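FtsZ-like protein of unknown function (Nostoc punctiforme, PDB 3C8L) is of unknown function but is FtsZ-like, and forms an assembly of four copies of a small chain in which helices pack on a mixed beta sheet. Local coordinates at residues N32-N37 and A113-L118; R28-A33 and A75-G80. All coordinates share one frame; numbering follows the deposited sequence.

Contact 1: N32-N37 and A113-L118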
loop_
_atom_site.group_PDB
_atom_site.type_symbol
_atom_site.label_atom_id
_atom_site.label_comp_id
_atom_site.label_asym_id
_atom_site.label_seq_id
_atom_site.Cartn_x
_atom_site.Cartn_y
_atom_site.Cartn_z
ATOM N N ASN A 32 8.378 -1.372 -2.077
ATOM C CA ASN A 32 6.935 -0.953 -1.939
ATOM C C ASN A 32 6.554 -0.027 -3.059
ATOM O O ASN A 32 5.424 -0.057 -3.538
ATOM C CB ASN A 32 6.665 -0.176 -0.582
ATOM C CG ASN A 32 5.111 0.244 -0.296
ATOM O OD1 ASN A 32 4.728 1.464 -0.268
ATOM N ND2 ASN A 32 4.272 -0.754 -0.008
ATOM N N ALA A 33 7.483 0.831 -3.479
ATOM C CA ALA A 33 7.173 1.811 -4.510
ATOM C C ALA A 33 6.856 1.180 -5.867
ATOM O O ALA A 33 6.017 1.683 -6.622
ATOM C CB ALA A 33 8.324 2.809 -4.662
ATOM N N ILE A 34 7.571 0.102 -6.186
ATOM C CA ILE A 34 7.442 -0.495 -7.484
ATOM C C ILE A 34 6.684 -1.816 -7.554
ATOM O O ILE A 34 6.300 -2.245 -8.644
ATOM C CB ILE A 34 8.854 -0.681 -8.143
ATOM C CG1 ILE A 34 9.649 -1.793 -7.448
ATOM C CG2 ILE A 34 9.616 0.651 -8.204
ATOM C CD1 ILE A 34 11.010 -2.138 -8.088
ATOM N N ALA A 35 6.429 -2.438 -6.409
ATOM C CA ALA A 35 5.855 -3.782 -6.391
ATOM C C ALA A 35 4.503 -3.939 -7.013
ATOM O O ALA A 35 4.159 -5.027 -7.484
ATOM C CB ALA A 35 5.796 -4.306 -4.926
ATOM N N HIS A 36 3.705 -2.883 -6.957
ATOM C CA HIS A 36 2.334 -2.954 -7.435
ATOM C C HIS A 36 2.120 -2.382 -8.796
ATOM O O HIS A 36 0.973 -2.191 -9.197
ATOM C CB HIS A 36 1.344 -2.392 -6.418
ATOM C CG HIS A 36 1.291 -3.124 -5.116
ATOM N ND1 HIS A 36 0.588 -2.623 -4.039
ATOM C CD2 HIS A 36 1.888 -4.261 -4.687
ATOM C CE1 HIS A 36 0.715 -3.448 -3.017
ATOM N NE2 HIS A 36 1.512 -4.439 -3.378
ATOM N N ASN A 37 3.209 -2.117 -9.519
ATOM C CA ASN A 37 3.131 -1.627 -10.883
ATOM C C ASN A 37 3.948 -2.499 -11.815
ATOM O O ASN A 37 4.902 -3.120 -11.388
ATOM C CB ASN A 37 3.710 -0.201 -11.003
ATOM C CG ASN A 37 3.092 0.772 -10.050
ATOM O OD1 ASN A 37 1.878 0.834 -9.909
ATOM N ND2 ASN A 37 3.934 1.556 -9.404
ATOM N N ALA A 113 10.385 6.451 -0.461
ATOM C CA ALA A 113 11.126 6.371 -1.710
ATOM C C ALA A 113 10.240 6.864 -2.860
ATOM O O ALA A 113 9.052 6.556 -2.923
ATOM C CB ALA A 113 11.640 4.941 -2.043
ATOM N N ALA A 114 10.828 7.669 -3.742
ATOM C CA ALA A 114 10.250 8.067 -5.003
ATOM C C ALA A 114 11.177 7.491 -6.079
ATOM O O ALA A 114 12.361 7.823 -6.111
ATOM C CB ALA A 114 10.113 9.575 -5.165
ATOM N N VAL A 115 10.635 6.612 -6.924
ATOM C CA VAL A 115 11.355 5.969 -8.004
ATOM C C VAL A 115 10.837 6.607 -9.284
ATOM O O VAL A 115 9.667 6.464 -9.634
ATOM C CB VAL A 115 11.109 4.432 -8.006
ATOM C CG1 VAL A 115 11.779 3.777 -9.214
ATOM C CG2 VAL A 115 11.575 3.801 -6.677
ATOM N N THR A 116 11.723 7.317 -9.991
ATOM C CA THR A 116 11.342 8.016 -11.203
ATOM C C THR A 116 11.971 7.364 -12.418
ATOM O O THR A 116 13.193 7.111 -12.431
ATOM C CB THR A 116 11.783 9.491 -11.152
ATOM O OG1 THR A 116 11.182 10.120 -10.007
ATOM C CG2 THR A 116 11.319 10.225 -12.402
ATOM N N VAL A 117 11.160 7.074 -13.434
ATOM C CA VAL A 117 11.641 6.549 -14.690
ATOM C C VAL A 117 11.728 7.756 -15.633
ATOM O O VAL A 117 10.754 8.524 -15.763
ATOM C CB VAL A 117 10.706 5.511 -15.285
ATOM C CG1 VAL A 117 11.169 5.151 -16.699
ATOM C CG2 VAL A 117 10.632 4.296 -14.357
ATOM N N LEU A 118 12.897 7.940 -16.241
ATOM C CA LEU A 118 13.148 9.040 -17.162
ATOM C C LEU A 118 13.695 8.547 -18.491
ATOM O O LEU A 118 14.160 7.414 -18.591
ATOM C CB LEU A 118 14.156 10.047 -16.597
ATOM C CG LEU A 118 13.829 10.559 -15.194
ATOM C CD1 LEU A 118 14.567 9.758 -14.127
ATOM C CD2 LEU A 118 14.157 12.026 -15.035
#
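Helix-on-sheet packing is the motif here: Ala33 and Ile34, late in helix 22-34, settle on Ala113 and Val115 of strand 107-120. Both strand residues direct their side chains at the helix, whereas Ala114 between them turns to the other face, where it meets Met91 of the fourth subunit. The small side chains of Ala33 and Ala113 are consistent with the close backbones, 6.7 Å between Ala33 CA and Ala113 CA. Between these two segments Val115 makes both apolar side-chain contacts. Its CG2 meets Ala33 CB and Ile34 CG2, each at 4.0 Å, while Val115 CG1 adds a second touch on Ile34 CG2 at 3.9 Å, so that one branched side chain serves two helix residues.

Ile34 and Val115 meet at an oblique angle. In Ile34, CG1 sits between the backbone N and the carbonyl carbon (chi1 71°); this places the short CG2 branch against Val115 and leaves the longer one to run toward the loop 75-80. A bound imidazole, probably from the crystallisation liquor, lies about 4 Å from the Ile34 side chain. A type I turn from Ile34 to Asn37 then carries the chain from the helix toward the short strand 37-38, with a bond of 3.2 Å from Asn37 N to Ile34 O. Asn37 pairs with a strand of the second subunit, and its ND2 bonds Glu10 OE1.

No hydrogen bond joins the two segments. Apolar side chains, mostly through their methyl groups, fit the helix to the strand, and this largely buried contact therefore depends on shape and the exclusion of water, leaving the strand's backbone groups to its neighbours in the sheet, such as Glu10 beside Val115.

Contact 2: R28-A33 and A75-G80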
loop_
_atom_site.group_PDB
_atom_site.type_symbol
_atom_site.label_atom_id
_atom_site.label_comp_id
_atom_site.label_asym_id
_atom_site.label_seq_id
_atom_site.Cartn_x
_atom_site.Cartn_y
_atom_site.Cartn_z
ATOM N N ARG A 28 13.052 -1.414 1.712
ATOM C CA ARG A 28 11.630 -1.781 1.722
ATOM C C ARG A 28 10.793 -0.697 1.053
ATOM O O ARG A 28 9.800 -1.007 0.386
ATOM C CB ARG A 28 11.146 -2.012 3.125
ATOM C CG ARG A 28 11.666 -3.317 3.701
ATOM C CD ARG A 28 11.346 -3.506 5.157
ATOM N NE ARG A 28 11.784 -4.826 5.633
ATOM C CZ ARG A 28 11.828 -5.212 6.894
ATOM N NH1 ARG A 28 11.477 -4.387 7.857
ATOM N NH2 ARG A 28 12.263 -6.445 7.199
ATOM N N ALA A 29 11.174 0.573 1.217
ATOM C CA ALA A 29 10.456 1.669 0.578
ATOM C C ALA A 29 10.539 1.595 -0.956
ATOM O O ALA A 29 9.540 1.788 -1.653
ATOM C CB ALA A 29 10.960 3.017 1.081
ATOM N N VAL A 30 11.725 1.324 -1.498
ATOM C CA VAL A 30 11.904 1.164 -2.939
ATOM C C VAL A 30 11.081 -0.045 -3.433
ATOM O O VAL A 30 10.384 0.036 -4.457
ATOM C CB VAL A 30 13.401 1.013 -3.303
ATOM C CG1 VAL A 30 13.583 0.700 -4.791
ATOM C CG2 VAL A 30 14.161 2.291 -2.934
ATOM N N ARG A 31 11.144 -1.159 -2.701
ATOM C CA ARG A 31 10.375 -2.350 -3.082
ATOM C C ARG A 31 8.887 -2.014 -3.128
ATOM O O ARG A 31 8.190 -2.358 -4.083
ATOM C CB ARG A 31 10.597 -3.505 -2.100
ATOM C CG ARG A 31 9.658 -4.722 -2.414
ATOM C CD ARG A 31 10.000 -5.924 -1.619
ATOM N NE ARG A 31 9.745 -5.711 -0.209
ATOM C CZ ARG A 31 10.267 -6.449 0.764
ATOM N NH1 ARG A 31 11.126 -7.422 0.494
ATOM N NH2 ARG A 31 9.968 -6.167 2.021
ATOM N N ASN A 32 8.378 -1.372 -2.077
ATOM C CA ASN A 32 6.935 -0.953 -1.939
ATOM C C ASN A 32 6.554 -0.027 -3.059
ATOM O O ASN A 32 5.424 -0.057 -3.538
ATOM C CB ASN A 32 6.665 -0.176 -0.582
ATOM C CG ASN A 32 5.111 0.244 -0.296
ATOM O OD1 ASN A 32 4.728 1.464 -0.268
ATOM N ND2 ASN A 32 4.272 -0.754 -0.008
ATOM N N ALA A 33 7.483 0.831 -3.479
ATOM C CA ALA A 33 7.173 1.811 -4.510
ATOM C C ALA A 33 6.856 1.180 -5.867
ATOM O O ALA A 33 6.017 1.683 -6.622
ATOM C CB ALA A 33 8.324 2.809 -4.662
ATOM N N ALA A 75 20.035 -2.311 -5.442
ATOM C CA ALA A 75 19.871 -3.690 -5.885
ATOM C C ALA A 75 18.387 -4.125 -5.825
ATOM O O ALA A 75 18.030 -5.147 -6.400
ATOM C CB ALA A 75 20.763 -4.640 -5.065
ATOM N N VAL A 76 17.525 -3.399 -5.128
ATOM C CA VAL A 76 16.092 -3.728 -5.132
ATOM C C VAL A 76 15.526 -3.541 -6.556
ATOM O O VAL A 76 14.585 -4.234 -6.941
ATOM C CB VAL A 76 15.331 -2.841 -4.120
ATOM C CG1 VAL A 76 13.798 -3.032 -4.203
ATOM C CG2 VAL A 76 15.843 -3.128 -2.701
ATOM N N LEU A 77 16.058 -2.577 -7.318
ATOM C CA LEU A 77 15.571 -2.369 -8.670
ATOM C C LEU A 77 16.063 -3.491 -9.558
ATOM O O LEU A 77 17.268 -3.812 -9.558
ATOM C CB LEU A 77 16.039 -1.031 -9.211
ATOM C CG LEU A 77 15.577 0.248 -8.508
ATOM C CD1 LEU A 77 16.340 1.439 -9.052
ATOM C CD2 LEU A 77 14.062 0.453 -8.618
ATOM N N PRO A 78 15.141 -4.095 -10.329
ATOM C CA PRO A 78 15.470 -5.213 -11.168
ATOM C C PRO A 78 16.310 -4.941 -12.421
ATOM O O PRO A 78 16.897 -5.855 -12.956
ATOM C CB PRO A 78 14.066 -5.748 -11.569
ATOM C CG PRO A 78 13.173 -4.583 -11.498
ATOM C CD PRO A 78 13.683 -3.793 -10.356
ATOM N N PHE A 79 16.410 -3.700 -12.847
ATOM C CA PHE A 79 17.130 -3.356 -14.050
ATOM C C PHE A 79 17.233 -1.851 -14.099
ATOM O O PHE A 79 16.705 -1.140 -13.220
ATOM C CB PHE A 79 16.355 -3.842 -15.277
ATOM C CG PHE A 79 14.913 -3.452 -15.272
ATOM C CD1 PHE A 79 14.504 -2.139 -15.466
ATOM C CD2 PHE A 79 13.932 -4.429 -15.073
ATOM C CE1 PHE A 79 13.147 -1.807 -15.419
ATOM C CE2 PHE A 79 12.597 -4.103 -15.067
ATOM C CZ PHE A 79 12.204 -2.803 -15.217
ATOM N N GLY A 80 17.953 -1.384 -15.116
ATOM C CA GLY A 80 18.080 0.034 -15.410
ATOM C C GLY A 80 19.412 0.678 -15.062
ATOM O O GLY A 80 20.277 0.071 -14.434
#
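A helical bond of 2.9 Å from Asn32 N to Arg28 O spans Val30 and Arg31, the two residues that receive Val76 and Leu77 of the 75-80 loop. The next one along, Ala33 N to Ala29 O, has the same length. With this backbone bonded within the helix, the surface it turns to the loop is met by hydrocarbon, and no hydrogen bond passes between the two segments.

Val76 does most of the touching. Its CG1, anti to the backbone N (chi1 173°), presses on the helix wall itself: it lies 3.6 Å from Arg31 N and 3.7 Å from Arg31 CA. The same methyl also reaches the root of the arginine side chain, at 3.9 Å from Arg31 CB. Beyond that point, in the conformer described, Arg31 leads away from the loop, so its contribution is that of an aliphatic stem at the edge of the contact.

Val30 points at the loop and meets two residues with one branch. Its CG1 is 3.8 Å from Val76 CG1, the two valines crossing obliquely, and 3.9 Å from CD2 of Leu77, whose side chain runs at about a right angle to that of Val30. Leu77 starts out along the flank of the helix but ends nearer to it, and lies between the helix and strand 55-62, touching Ile56 and Val58. Val30 touches Val58 as well. The carbonyl of Leu77 is held by Lys82 NZ.

Strands 55-62 and 81-94 run parallel as neighbours, with helix 70-74 between them along the chain. The loop thus belongs to the return leg of a beta-alpha-beta crossover, wedged by its valine and leucine against a helix on the same sheet.

How the contacts relate
Helix 22-34 takes part in both contacts, which share Asn32 and Ala33 and have centres 7 Å apart. In contact 1 the face of the helix turned to the sheet is engaged and the touching residues are mostly buried; in contact 2 its flank meets a loop and the contact is only partly buried. Both are apolar, but contact 1 sets alanines together with Ile34 and Val115 against the sheet, whereas contact 2 brings valines and a leucine of helix and loop together beside the start of an arginine. The two contacts pack directly on one another: Ala113 CB lies 3.7 Å from Val30 N, Ile34 CD1 is 3.9 Å from Pro78 CD, and Ile34 CD1 is 4.0 Å from Leu77 CD2.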